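Local atomic coordinates of putative uncharacterized protein Ta1305 (Thermoplasma acidophilum, PDB entry 4RKS), a protein that catalyses the ATP-dependent phosphorylation of (R)-mevalonate at its 3-hydroxyl, a step of the alternative mevalonate pathway of extreme acidophiles. Residues A[24-30]-A[331-337]; A[66-72]-A[114-120]; A[79-83]-A[123-127]; A[96-100]-A[149-154]. All blocks are in the same frame, centred on the assembly; numbering follows the deposited sequence.

Contact 1. Residues A[24-30]-A[331-337]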
loop_
_atom_site.group_PDB
_atom_site.type_symbol
_atom_site.label_atom_id
_atom_site.label_comp_id
_atom_site.label_asym_id
_atom_site.label_seq_id
_atom_site.Cartn_x
_atom_site.Cartn_y
_atom_site.Cartn_z
ATOM N N SER A 24 8.227 25.681 -4.324
ATOM C CA SER A 24 8.127 24.289 -3.915
ATOM C C SER A 24 6.786 23.947 -3.281
ATOM O O SER A 24 6.038 24.827 -2.855
ATOM C CB SER A 24 9.232 23.954 -2.918
ATOM O OG SER A 24 8.904 24.487 -1.645
ATOM N N ILE A 25 6.491 22.657 -3.206
ATOM C CA ILE A 25 5.322 22.200 -2.463
ATOM C C ILE A 25 5.654 20.883 -1.780
ATOM O O ILE A 25 6.371 20.056 -2.329
ATOM C CB ILE A 25 4.064 22.034 -3.366
ATOM C CG1 ILE A 25 2.825 21.746 -2.512
ATOM C CG2 ILE A 25 4.265 20.945 -4.417
ATOM C CD1 ILE A 25 1.509 21.819 -3.274
ATOM N N GLY A 26 5.153 20.707 -0.563
ATOM C CA GLY A 26 5.343 19.473 0.163
ATOM C C GLY A 26 4.065 18.670 0.300
ATOM O O GLY A 26 2.958 19.214 0.222
ATOM N N SER A 27 4.210 17.371 0.509
ATOM C CA SER A 27 3.045 16.502 0.697
ATOM C C SER A 27 3.412 15.314 1.571
ATOM O O SER A 27 4.583 15.100 1.854
ATOM C CB SER A 27 2.500 16.029 -0.649
ATOM O OG SER A 27 3.508 15.363 -1.388
ATOM N N THR A 28 2.405 14.542 1.982
ATOM C CA THR A 28 2.576 13.404 2.894
ATOM C C THR A 28 1.581 12.289 2.519
ATOM O O THR A 28 0.426 12.574 2.267
ATOM C CB THR A 28 2.342 13.834 4.382
ATOM O OG1 THR A 28 3.309 14.822 4.759
ATOM C CG2 THR A 28 2.427 12.627 5.363
ATOM N N ALA A 29 2.015 11.033 2.474
ATOM C CA ALA A 29 1.059 9.919 2.370
ATOM C C ALA A 29 1.470 8.785 3.310
ATOM O O ALA A 29 2.583 8.803 3.874
ATOM C CB ALA A 29 0.949 9.425 0.934
ATOM N N TYR A 30 0.583 7.802 3.470
ATOM C CA TYR A 30 0.773 6.693 4.408
ATOM C C TYR A 30 0.890 5.367 3.673
ATOM O O TYR A 30 0.246 5.180 2.641
ATOM C CB TYR A 30 -0.394 6.667 5.425
ATOM C CG TYR A 30 -0.471 7.994 6.120
ATOM C CD1 TYR A 30 0.469 8.330 7.090
ATOM C CD2 TYR A 30 -1.411 8.945 5.752
ATOM C CE1 TYR A 30 0.444 9.552 7.704
ATOM C CE2 TYR A 30 -1.442 10.192 6.358
ATOM C CZ TYR A 30 -0.503 10.482 7.336
ATOM O OH TYR A 30 -0.498 11.703 7.950
ATOM N N ALA A 331 -3.536 10.693 1.010
ATOM C CA ALA A 331 -2.396 11.606 0.891
ATOM C C ALA A 331 -2.841 13.055 1.020
ATOM O O ALA A 331 -3.988 13.381 0.706
ATOM C CB ALA A 331 -1.694 11.387 -0.447
ATOM N N TRP A 332 -1.953 13.939 1.474
ATOM C CA TRP A 332 -2.364 15.340 1.644
ATOM C C TRP A 332 -1.222 16.313 1.390
ATOM O O TRP A 332 -0.059 15.959 1.487
ATOM C CB TRP A 332 -2.965 15.569 3.045
ATOM C CG TRP A 332 -2.090 15.118 4.203
ATOM C CD1 TRP A 332 -1.977 13.852 4.704
ATOM C CD2 TRP A 332 -1.250 15.946 5.014
ATOM N NE1 TRP A 332 -1.104 13.841 5.775
ATOM C CE2 TRP A 332 -0.653 15.117 5.987
ATOM C CE3 TRP A 332 -0.952 17.315 5.017
ATOM C CZ2 TRP A 332 0.245 15.606 6.941
ATOM C CZ3 TRP A 332 -0.076 17.800 5.969
ATOM C CH2 TRP A 332 0.519 16.945 6.916
ATOM N N HIS A 333 -1.554 17.550 1.057
ATOM C CA HIS A 333 -0.505 18.493 0.701
ATOM C C HIS A 333 -0.406 19.667 1.669
ATOM O O HIS A 333 -1.345 19.977 2.421
ATOM C CB HIS A 333 -0.726 19.010 -0.733
ATOM C CG HIS A 333 -1.823 20.023 -0.845
ATOM N ND1 HIS A 333 -1.603 21.378 -0.722
ATOM C CD2 HIS A 333 -3.150 19.877 -1.068
ATOM C CE1 HIS A 333 -2.748 22.023 -0.851
ATOM N NE2 HIS A 333 -3.705 21.134 -1.055
ATOM N N ARG A 334 0.749 20.324 1.647
ATOM C CA ARG A 334 0.940 21.579 2.371
ATOM C C ARG A 334 0.809 22.750 1.405
ATOM O O ARG A 334 0.920 22.571 0.190
ATOM C CB ARG A 334 2.310 21.602 3.051
ATOM C CG ARG A 334 2.495 20.497 4.071
ATOM C CD ARG A 334 3.960 20.354 4.440
ATOM N NE ARG A 334 4.192 19.214 5.319
ATOM C CZ ARG A 334 3.927 19.218 6.622
ATOM N NH1 ARG A 334 3.412 20.300 7.192
ATOM N NH2 ARG A 334 4.172 18.140 7.352
ATOM N N ARG A 335 0.547 23.938 1.934
ATOM C CA ARG A 335 0.535 25.143 1.109
ATOM C C ARG A 335 1.907 25.325 0.453
ATOM O O ARG A 335 2.931 25.171 1.117
ATOM C CB ARG A 335 0.177 26.375 1.946
ATOM C CG ARG A 335 -1.203 26.307 2.618
ATOM C CD ARG A 335 -1.527 27.550 3.455
ATOM N NE ARG A 335 -0.811 27.574 4.734
ATOM C CZ ARG A 335 -1.205 26.934 5.834
ATOM N NH1 ARG A 335 -0.486 27.020 6.945
ATOM N NH2 ARG A 335 -2.314 26.200 5.826
ATOM N N PRO A 336 1.928 25.637 -0.853
ATOM C CA PRO A 336 3.163 25.878 -1.614
ATOM C C PRO A 336 3.991 26.993 -0.976
ATOM O O PRO A 336 3.405 27.893 -0.376
ATOM C CB PRO A 336 2.660 26.309 -2.998
ATOM C CG PRO A 336 1.257 25.857 -3.063
ATOM C CD PRO A 336 0.722 25.822 -1.672
ATOM N N GLU A 337 5.319 26.915 -1.077
ATOM C CA GLU A 337 6.212 27.927 -0.523
ATOM C C GLU A 337 6.695 28.873 -1.622
ATOM O O GLU A 337 7.049 28.428 -2.715
ATOM C CB GLU A 337 7.412 27.272 0.178
ATOM C CG GLU A 337 7.107 26.828 1.591
ATOM C CD GLU A 337 8.251 26.093 2.263
ATOM O OE1 GLU A 337 9.350 25.939 1.659
ATOM O OE2 GLU A 337 8.038 25.653 3.415
HETATM O O HOH W 1 10.787 26.086 -0.801
HETATM O O HOH W 2 4.718 23.310 1.069
HETATM O O HOH W 3 4.014 15.329 7.297
#
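Thr28 presses into one face of the Trp332 indole, with CB 3.6 Å from CE2. The contact is a CH-pi one over the five-membered ring. The two side chains lie side by side and point the same way. CG of Trp332 is tucked between its backbone N and carbonyl carbon (chi1 53°), which leans the indole over Thr28. CG2 of Thr28 then sits by NE1, while OG1 sits by CZ2. Tyr30 closes the edge of the ring. Trp332 NE1 donates to Tyr30 OH at 3.1 Å, close to the indole plane, and the two rings meet rim to rim.

The other hollows are filled more simply. The methyls Ala29 CB and Ala331 CB meet at 3.6 Å. Gly26 offers only backbone, and Arg334 CB settles by its carbonyl, 3.8 Å from Gly26 O. Ile25 CG1 fits against Arg334 O at 3.4 Å, and Ile25 CD1 reaches the Pro336 ring. His333 ND1 donates to that same Arg334 O.

Between these packings runs a short antiparallel ladder. Thr28 and Trp332 form its hydrogen-bonded pair. Arg334 N binds Gly26 O at 2.9 Å, and Glu337 N binds Ser24 O at 2.8 Å. The C-terminal tail thus pairs with strand 24-34, whose other neighbour here is strand 66-73.

Where the tail steps away at Arg335, a water spans Gly26 N and Arg335 O. Another joins Glu337 OE1 to Ser24 OG, which also binds Arg70. The chemistry implies a tail fixed mainly by main-chain bonds, with water completing the pairing where the tail parts from the strand.

Contact 2. Residues A[66-72]-A[114-120]; sequences RSETRIY and SYSSQNF
Arg66 lays its guanidinium flat on the ring of Phe120. From CB the side chain leaves on the face of the sheet that also carries Glu68 and Phe120. CG touches Phe120 CD1 at 4.0 Å. CG lies between the backbone N and carbonyl carbon (chi1 71°), and the chain then runs extended to NE. NE turns to a neighbour on its own strand and forms a salt bridge, with Arg66 NE 2.8 Å from Glu68 OE2. CZ stands over the Phe120 ring, 4.0 Å from its centroid, in a cation-pi stack with planes 12° apart. Arg66 NH1 lies 3.6 Å from Phe120 CG and bonds to Ser64 O. NH2 rests above the ring, and Arg66 NH2 also donates to Glu68 OE2 at 3.0 Å. NE and NH2 both come from above the carboxylate plane, on the same face.

The backbones form a regular antiparallel pair in the sheet of the N-terminal domain of this GHMP kinase. Hydrogen-bonded pairs run from Arg66 with Phe120 to Tyr72 with Ser114. Tyr115 to Asn119 bind ATP.

On the opposite face Ser67 OG donates to Asn119 OD1 at 2.6 Å, from a direction tilted off the amide carbonyl plane. Asn119 ND2 bonds to Leu123 O, so both ends of the amide are held. Thr69 OG1 meets the edge of the Tyr115 ring, 3.5 Å from CE1, and bonds to Ser133. At the far end Ser114 CB sits over the Tyr72 ring, 3.4 Å from CZ.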
loop_
_atom_site.group_PDB
_atom_site.type_symbol
_atom_site.label_atom_id
_atom_site.label_comp_id
_atom_site.label_asym_id
_atom_site.label_seq_id
_atom_site.Cartn_x
_atom_site.Cartn_y
_atom_site.Cartn_z
ATOM N N ARG A 66 5.100 7.248 7.783
ATOM C CA ARG A 66 4.672 8.096 6.672
ATOM C C ARG A 66 5.776 8.314 5.645
ATOM O O ARG A 66 6.954 8.053 5.929
ATOM C CB ARG A 66 4.232 9.450 7.192
ATOM C CG ARG A 66 5.409 10.289 7.684
ATOM C CD ARG A 66 4.932 11.329 8.675
ATOM N NE ARG A 66 5.935 12.343 8.967
ATOM C CZ ARG A 66 6.910 12.211 9.864
ATOM N NH1 ARG A 66 7.040 11.088 10.561
ATOM N NH2 ARG A 66 7.760 13.212 10.065
ATOM N N SER A 67 5.384 8.809 4.464
ATOM C CA SER A 67 6.332 9.321 3.479
ATOM C C SER A 67 6.110 10.822 3.224
ATOM O O SER A 67 4.993 11.247 2.920
ATOM C CB SER A 67 6.216 8.538 2.176
ATOM O OG SER A 67 7.253 8.906 1.282
ATOM N N GLU A 68 7.171 11.618 3.364
ATOM C CA GLU A 68 7.106 13.066 3.092
ATOM C C GLU A 68 7.864 13.452 1.818
ATOM O O GLU A 68 9.003 13.037 1.592
ATOM C CB GLU A 68 7.649 13.875 4.259
ATOM C CG GLU A 68 6.897 13.670 5.570
ATOM C CD GLU A 68 7.398 14.597 6.661
ATOM O OE1 GLU A 68 8.496 15.186 6.494
ATOM O OE2 GLU A 68 6.692 14.736 7.680
ATOM N N THR A 69 7.218 14.278 1.011
ATOM C CA THR A 69 7.682 14.604 -0.328
ATOM C C THR A 69 7.842 16.100 -0.498
ATOM O O THR A 69 7.058 16.871 0.042
ATOM C CB THR A 69 6.694 14.074 -1.381
ATOM O OG1 THR A 69 6.886 12.674 -1.517
ATOM C CG2 THR A 69 6.893 14.744 -2.747
ATOM N N ARG A 70 8.863 16.500 -1.253
ATOM C CA ARG A 70 9.060 17.893 -1.637
ATOM C C ARG A 70 9.338 17.940 -3.150
ATOM O O ARG A 70 10.291 17.318 -3.648
ATOM C CB ARG A 70 10.207 18.510 -0.821
ATOM C CG ARG A 70 10.706 19.884 -1.257
ATOM C CD ARG A 70 9.777 21.018 -0.874
ATOM N NE ARG A 70 9.297 20.911 0.499
ATOM C CZ ARG A 70 8.394 21.725 1.044
ATOM N NH1 ARG A 70 7.874 22.737 0.341
ATOM N NH2 ARG A 70 8.009 21.526 2.298
ATOM N N ILE A 71 8.483 18.642 -3.881
ATOM C CA ILE A 71 8.701 18.868 -5.318
ATOM C C ILE A 71 8.959 20.345 -5.521
ATOM O O ILE A 71 8.190 21.186 -5.050
ATOM C CB ILE A 71 7.516 18.396 -6.162
ATOM C CG1 ILE A 71 7.434 16.872 -6.106
ATOM C CG2 ILE A 71 7.653 18.882 -7.626
ATOM C CD1 ILE A 71 6.115 16.300 -6.570
ATOM N N TYR A 72 10.067 20.670 -6.183
ATOM C CA TYR A 72 10.500 22.061 -6.232
ATOM C C TYR A 72 11.129 22.417 -7.568
ATOM O O TYR A 72 11.737 21.570 -8.229
ATOM C CB TYR A 72 11.483 22.352 -5.081
ATOM C CG TYR A 72 12.696 21.430 -5.048
ATOM C CD1 TYR A 72 12.604 20.142 -4.530
ATOM C CD2 TYR A 72 13.920 21.845 -5.545
ATOM C CE1 TYR A 72 13.713 19.301 -4.489
ATOM C CE2 TYR A 72 15.034 21.014 -5.517
ATOM C CZ TYR A 72 14.921 19.745 -4.984
ATOM O OH TYR A 72 16.019 18.916 -4.956
ATOM N N SER A 114 12.428 18.998 -9.289
ATOM C CA SER A 114 13.112 17.893 -8.625
ATOM C C SER A 114 12.210 17.286 -7.538
ATOM O O SER A 114 11.260 17.916 -7.079
ATOM C CB SER A 114 14.450 18.359 -8.024
ATOM O OG SER A 114 15.439 18.522 -9.027
ATOM N N TYR A 115 12.514 16.050 -7.155
ATOM C CA TYR A 115 11.704 15.290 -6.203
ATOM C C TYR A 115 12.586 14.809 -5.054
ATOM O O TYR A 115 13.610 14.186 -5.277
ATOM C CB TYR A 115 11.028 14.098 -6.911
ATOM C CG TYR A 115 10.437 13.001 -6.018
ATOM C CD1 TYR A 115 9.428 13.266 -5.098
ATOM C CD2 TYR A 115 10.878 11.689 -6.135
ATOM C CE1 TYR A 115 8.893 12.244 -4.305
ATOM C CE2 TYR A 115 10.348 10.673 -5.361
ATOM C CZ TYR A 115 9.365 10.949 -4.450
ATOM O OH TYR A 115 8.862 9.915 -3.698
ATOM N N SER A 116 12.167 15.096 -3.833
ATOM C CA SER A 116 12.895 14.686 -2.648
ATOM C C SER A 116 11.929 13.971 -1.706
ATOM O O SER A 116 10.861 14.494 -1.352
ATOM C CB SER A 116 13.555 15.882 -1.955
ATOM O OG SER A 116 14.232 15.472 -0.775
ATOM N N SER A 117 12.312 12.752 -1.351
ATOM C CA SER A 117 11.521 11.861 -0.515
ATOM C C SER A 117 12.205 11.607 0.837
ATOM O O SER A 117 13.416 11.349 0.875
ATOM C CB SER A 117 11.319 10.531 -1.248
ATOM O OG SER A 117 10.655 9.607 -0.412
ATOM N N GLN A 118 11.441 11.693 1.930
ATOM C CA GLN A 118 11.893 11.237 3.249
ATOM C C GLN A 118 10.855 10.284 3.838
ATOM O O GLN A 118 9.730 10.693 4.131
ATOM C CB GLN A 118 12.145 12.421 4.197
ATOM C CG GLN A 118 13.150 13.454 3.625
ATOM C CD GLN A 118 13.625 14.493 4.641
ATOM O OE1 GLN A 118 13.608 14.253 5.847
ATOM N NE2 GLN A 118 14.065 15.649 4.149
ATOM N N ASN A 119 11.235 9.015 3.977
ATOM C CA ASN A 119 10.395 7.990 4.590
ATOM C C ASN A 119 10.689 7.780 6.078
ATOM O O ASN A 119 11.848 7.778 6.496
ATOM C CB ASN A 119 10.570 6.661 3.859
ATOM C CG ASN A 119 9.997 6.692 2.464
ATOM O OD1 ASN A 119 9.494 7.723 2.017
ATOM N ND2 ASN A 119 10.077 5.564 1.760
ATOM N N PHE A 120 9.635 7.592 6.868
ATOM C CA PHE A 120 9.778 7.391 8.312
ATOM C C PHE A 120 9.032 6.144 8.744
ATOM O O PHE A 120 7.833 6.049 8.534
ATOM C CB PHE A 120 9.244 8.600 9.081
ATOM C CG PHE A 120 9.856 9.901 8.664
ATOM C CD1 PHE A 120 9.397 10.574 7.538
ATOM C CD2 PHE A 120 10.898 10.458 9.394
ATOM C CE1 PHE A 120 9.968 11.771 7.141
ATOM C CE2 PHE A 120 11.465 11.657 9.005
ATOM C CZ PHE A 120 10.998 12.315 7.870
#

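Contact 3. Residues A[79-83]-A[123-127]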
loop_
_atom_site.group_PDB
_atom_site.type_symbol
_atom_site.label_atom_id
_atom_site.label_comp_id
_atom_site.label_asym_id
_atom_site.label_seq_id
_atom_site.Cartn_x
_atom_site.Cartn_y
_atom_site.Cartn_z
ATOM N N ILE A 79 16.353 13.355 -8.358
ATOM C CA ILE A 79 15.494 12.491 -7.556
ATOM C C ILE A 79 16.294 12.049 -6.346
ATOM O O ILE A 79 17.387 11.512 -6.502
ATOM C CB ILE A 79 15.033 11.242 -8.329
ATOM C CG1 ILE A 79 14.422 11.627 -9.678
ATOM C CG2 ILE A 79 14.098 10.401 -7.471
ATOM C CD1 ILE A 79 13.283 12.565 -9.563
ATOM N N TYR A 80 15.761 12.273 -5.153
ATOM C CA TYR A 80 16.437 11.877 -3.916
ATOM C C TYR A 80 15.543 10.996 -3.048
ATOM O O TYR A 80 14.383 11.332 -2.816
ATOM C CB TYR A 80 16.860 13.103 -3.087
ATOM C CG TYR A 80 17.889 13.999 -3.735
ATOM C CD1 TYR A 80 19.236 13.658 -3.732
ATOM C CD2 TYR A 80 17.518 15.203 -4.326
ATOM C CE1 TYR A 80 20.189 14.483 -4.333
ATOM C CE2 TYR A 80 18.456 16.029 -4.929
ATOM C CZ TYR A 80 19.788 15.663 -4.935
ATOM O OH TYR A 80 20.728 16.490 -5.504
ATOM N N PHE A 81 16.110 9.897 -2.544
ATOM C CA PHE A 81 15.436 9.017 -1.592
ATOM C C PHE A 81 16.192 8.995 -0.271
ATOM O O PHE A 81 17.298 8.465 -0.194
ATOM C CB PHE A 81 15.310 7.601 -2.178
ATOM C CG PHE A 81 14.366 7.520 -3.354
ATOM C CD1 PHE A 81 13.000 7.710 -3.176
ATOM C CD2 PHE A 81 14.839 7.265 -4.627
ATOM C CE1 PHE A 81 12.116 7.642 -4.262
ATOM C CE2 PHE A 81 13.965 7.201 -5.716
ATOM C CZ PHE A 81 12.603 7.386 -5.527
ATOM N N ASN A 82 15.587 9.589 0.755
ATOM C CA ASN A 82 16.236 9.830 2.044
ATOM C C ASN A 82 17.639 10.420 1.916
ATOM O O ASN A 82 18.556 10.028 2.629
ATOM C CB ASN A 82 16.293 8.543 2.861
ATOM C CG ASN A 82 14.971 8.225 3.539
ATOM O OD1 ASN A 82 13.901 8.608 3.056
ATOM N ND2 ASN A 82 15.042 7.527 4.667
ATOM N N GLY A 83 17.800 11.369 1.004
ATOM C CA GLY A 83 19.066 12.055 0.853
ATOM C C GLY A 83 20.012 11.377 -0.126
ATOM O O GLY A 83 21.079 11.910 -0.418
ATOM N N LEU A 123 11.029 1.633 4.867
ATOM C CA LEU A 123 12.347 1.643 4.220
ATOM C C LEU A 123 12.505 2.793 3.210
ATOM O O LEU A 123 11.576 3.124 2.475
ATOM C CB LEU A 123 12.610 0.299 3.527
ATOM N N SER A 124 13.685 3.408 3.205
ATOM C CA SER A 124 14.026 4.457 2.241
ATOM C C SER A 124 13.767 4.007 0.798
ATOM O O SER A 124 14.033 2.855 0.450
ATOM C CB SER A 124 15.496 4.860 2.411
ATOM O OG SER A 124 15.896 5.800 1.435
ATOM N N GLY A 125 13.236 4.902 -0.033
ATOM C CA GLY A 125 13.001 4.587 -1.437
ATOM C C GLY A 125 11.565 4.755 -1.912
ATOM O O GLY A 125 10.737 5.358 -1.227
ATOM N N SER A 126 11.272 4.227 -3.099
ATOM C CA SER A 126 9.923 4.275 -3.668
ATOM C C SER A 126 8.962 3.354 -2.928
ATOM O O SER A 126 9.371 2.296 -2.444
ATOM C CB SER A 126 9.957 3.890 -5.145
ATOM O OG SER A 126 9.847 5.033 -5.962
ATOM N N SER A 127 7.691 3.758 -2.853
ATOM C CA SER A 127 6.634 2.962 -2.219
ATOM C C SER A 127 5.267 3.446 -2.690
ATOM O O SER A 127 5.181 4.437 -3.422
ATOM C CB SER A 127 6.725 3.054 -0.693
ATOM O OG SER A 127 6.408 4.366 -0.245
HETATM O O HOH W 4 12.603 7.796 0.572
#
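Phe81 packs its ring on the backbone of Gly125 and Ser126. This is the tight part of the contact. CD1 of Phe81 comes to 3.5 Å from Gly125 C, and Ser126 N lies over one face of the ring, 3.7 Å from Phe81 CE1. The tip of the ring ends by a hydroxyl, with CZ 3.6 Å from Ser126 OG. With CG beside the backbone N (chi1 -68°), the Phe81 ring faces the loop. The bare main chain of Gly125 faces the ring, and the glycine suits the backbone turn at this point.

On the Asn82 side a water fills in between the segments, and Ser124 is exposed to solvent. Ser124 OG lies beside Asn82 CB at 3.1 Å. The water bridges the two segments. It donates to Asn82 OD1 at 2.9 Å and accepts from Gly125 N at 3.0 Å. OD1 also accepts from Asn119 N.

Ser124 to Ser127 bind ATP, consistent with the glycine- and serine-rich phosphate loop of GHMP kinases. The loop leads from strand 113-120 into helix 128-141, which Ser127 N-caps through Gly130 N. Phe81 ends strand 79-81, parallel to strand 113-120, and touches Ser117 there.

Contact 4. Residues A[96-100]-A[149-154]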
loop_
_atom_site.group_PDB
_atom_site.type_symbol
_atom_site.label_atom_id
_atom_site.label_comp_id
_atom_site.label_asym_id
_atom_site.label_seq_id
_atom_site.Cartn_x
_atom_site.Cartn_y
_atom_site.Cartn_z
ATOM N N VAL A 96 6.277 10.725 -14.580
ATOM C CA VAL A 96 5.159 11.424 -13.940
ATOM C C VAL A 96 5.389 12.921 -13.947
ATOM O O VAL A 96 4.491 13.710 -14.268
ATOM C CB VAL A 96 4.953 10.962 -12.484
ATOM C CG1 VAL A 96 3.877 11.795 -11.812
ATOM C CG2 VAL A 96 4.616 9.485 -12.429
ATOM N N LEU A 97 6.591 13.328 -13.568
ATOM C CA LEU A 97 6.886 14.744 -13.533
ATOM C C LEU A 97 6.735 15.370 -14.929
ATOM O O LEU A 97 6.194 16.465 -15.047
ATOM C CB LEU A 97 8.280 14.984 -12.963
ATOM C CG LEU A 97 8.441 14.439 -11.527
ATOM C CD1 LEU A 97 9.770 14.862 -10.956
ATOM C CD2 LEU A 97 7.286 14.887 -10.626
ATOM N N ASP A 98 7.183 14.677 -15.977
ATOM C CA ASP A 98 7.072 15.216 -17.338
ATOM C C ASP A 98 5.620 15.337 -17.793
ATOM O O ASP A 98 5.248 16.330 -18.433
ATOM C CB ASP A 98 7.843 14.355 -18.350
ATOM C CG ASP A 98 9.348 14.432 -18.163
ATOM O OD1 ASP A 98 9.834 15.443 -17.608
ATOM O OD2 ASP A 98 10.047 13.480 -18.579
ATOM N N ARG A 99 4.809 14.331 -17.471
ATOM C CA ARG A 99 3.388 14.330 -17.849
ATOM C C ARG A 99 2.628 15.553 -17.319
ATOM O O ARG A 99 1.713 16.052 -17.978
ATOM C CB ARG A 99 2.721 13.037 -17.370
ATOM C CG ARG A 99 1.192 13.028 -17.392
ATOM C CD ARG A 99 0.605 13.162 -18.799
ATOM N NE ARG A 99 -0.846 12.957 -18.808
ATOM C CZ ARG A 99 -1.755 13.924 -18.666
ATOM N NH1 ARG A 99 -3.047 13.624 -18.688
ATOM N NH2 ARG A 99 -1.383 15.188 -18.505
ATOM N N TYR A 100 3.011 16.051 -16.146
ATOM C CA TYR A 100 2.319 17.196 -15.552
ATOM C C TYR A 100 3.166 18.464 -15.617
ATOM O O TYR A 100 3.095 19.323 -14.734
ATOM C CB TYR A 100 1.910 16.868 -14.099
ATOM C CG TYR A 100 0.829 15.804 -14.100
ATOM C CD1 TYR A 100 -0.510 16.158 -14.228
ATOM C CD2 TYR A 100 1.154 14.446 -14.060
ATOM C CE1 TYR A 100 -1.498 15.203 -14.267
ATOM C CE2 TYR A 100 0.169 13.479 -14.098
ATOM C CZ TYR A 100 -1.160 13.867 -14.201
ATOM O OH TYR A 100 -2.159 12.925 -14.240
ATOM N N ASP A 149 -7.674 9.984 -12.555
ATOM C CA ASP A 149 -6.782 10.133 -13.716
ATOM C C ASP A 149 -5.321 10.213 -13.288
ATOM O O ASP A 149 -4.469 9.563 -13.884
ATOM C CB ASP A 149 -7.114 11.390 -14.536
ATOM C CG ASP A 149 -8.335 11.219 -15.429
ATOM O OD1 ASP A 149 -8.664 10.071 -15.789
ATOM O OD2 ASP A 149 -8.955 12.244 -15.787
ATOM N N VAL A 150 -5.031 11.038 -12.286
ATOM C CA VAL A 150 -3.648 11.170 -11.790
ATOM C C VAL A 150 -3.138 9.799 -11.322
ATOM O O VAL A 150 -1.993 9.409 -11.608
ATOM C CB VAL A 150 -3.532 12.206 -10.629
ATOM C CG1 VAL A 150 -2.139 12.155 -9.971
ATOM C CG2 VAL A 150 -3.818 13.596 -11.114
ATOM N N GLU A 151 -4.013 9.054 -10.650
ATOM C CA GLU A 151 -3.686 7.714 -10.178
ATOM C C GLU A 151 -3.139 6.808 -11.282
ATOM O O GLU A 151 -2.205 6.051 -11.044
ATOM C CB GLU A 151 -4.907 7.035 -9.566
ATOM C CG GLU A 151 -4.564 5.675 -8.953
ATOM C CD GLU A 151 -5.789 4.937 -8.432
ATOM O OE1 GLU A 151 -6.722 5.603 -7.941
ATOM O OE2 GLU A 151 -5.825 3.693 -8.524
ATOM N N ASN A 152 -3.729 6.874 -12.473
ATOM C CA ASN A 152 -3.267 6.048 -13.600
ATOM C C ASN A 152 -1.784 6.273 -13.879
ATOM O O ASN A 152 -1.041 5.318 -14.103
ATOM C CB ASN A 152 -4.091 6.336 -14.864
ATOM C CG ASN A 152 -5.503 5.769 -14.792
ATOM O OD1 ASN A 152 -5.726 4.699 -14.233
ATOM N ND2 ASN A 152 -6.464 6.488 -15.370
ATOM N N ASP A 153 -1.360 7.537 -13.827
ATOM C CA ASP A 153 0.043 7.906 -14.007
ATOM C C ASP A 153 0.933 7.489 -12.828
ATOM O O ASP A 153 2.112 7.171 -13.020
ATOM C CB ASP A 153 0.177 9.419 -14.232
ATOM C CG ASP A 153 -0.593 9.904 -15.469
ATOM O OD1 ASP A 153 -0.477 9.264 -16.535
ATOM O OD2 ASP A 153 -1.323 10.917 -15.367
ATOM N N LEU A 154 0.376 7.475 -11.616
ATOM C CA LEU A 154 1.172 7.156 -10.436
ATOM C C LEU A 154 1.566 5.681 -10.352
ATOM O O LEU A 154 2.485 5.334 -9.617
ATOM C CB LEU A 154 0.428 7.528 -9.152
ATOM C CG LEU A 154 0.025 8.989 -8.953
ATOM C CD1 LEU A 154 -0.718 9.128 -7.624
ATOM C CD2 LEU A 154 1.222 9.935 -9.033
#
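A turn between two helices meets a third helix here: Tyr100 follows helix 92-99, stands at the N-cap position of helix 101-108, and reaches Asp153 on helix 147-154. Tyr100 OH donates to Asp153 OD2. The modelled distance of 2.4 Å between Tyr100 OH and Asp153 OD2 is very short, so its exact value is doubtful. The oxygen lies at the edge of the tyrosine ring, near its plane, and the carboxylate plane is turned 73° from the ring. Tyr100 CG is anti to the carbonyl carbon (chi1 -68°), which sends the ring across to helix 147-154.

The hydroxyl also sits against the helix itself, with Tyr100 OH 3.4 Å from Val150 CA. The methyl Val150 CG2 approaches the ring obliquely, 4.1 Å from Tyr100 CZ.

These helices belong to the N-terminal domain of the GHMP kinase. Helix 128-141 supplies further packing: Ile138 touches both Val96 and Tyr100, and Ile134 touches Val96.

Val96 splits its two methyls. CG2 lies 3.5 Å from Asp153 O, while CG1 faces Leu154 CD2 at 4.3 Å. On the more exposed flank Arg99 crosses the aspartate at about a right angle. Arg99 NE is 4.0 Å from Asp153 OD2, which lies well out of the guanidinium plane. This is attraction of charges without a pointed N-H, and may favour the ionised aspartate. Arg99 NH2 hangs over one face of the Tyr100 ring, toward its rim.

Contacts 1, 2 and 3 follow one another across a sheet. Strand 332-333 pairs with 24-34, then come 66-73, 113-120 and 79-81. Contacts 1 and 2 have centres 9 Å apart and touch, as do contacts 2 and 3 at 8 Å. Contact 4 lies among helices, its centre 16 Å from those of contacts 1 and 2 and 19 Å from that of contact 3. Along the chain, contact 1 joins the two ends and encloses the others, while contacts 2, 3 and 4 interleave. Those three belong to the N-terminal, diphosphomevalonate decarboxylase-like part of the chain. Contacts 2 and 3 bring the ATP-binding strand and loop together; contact 1 ties the chain's C-terminus back onto the same domain.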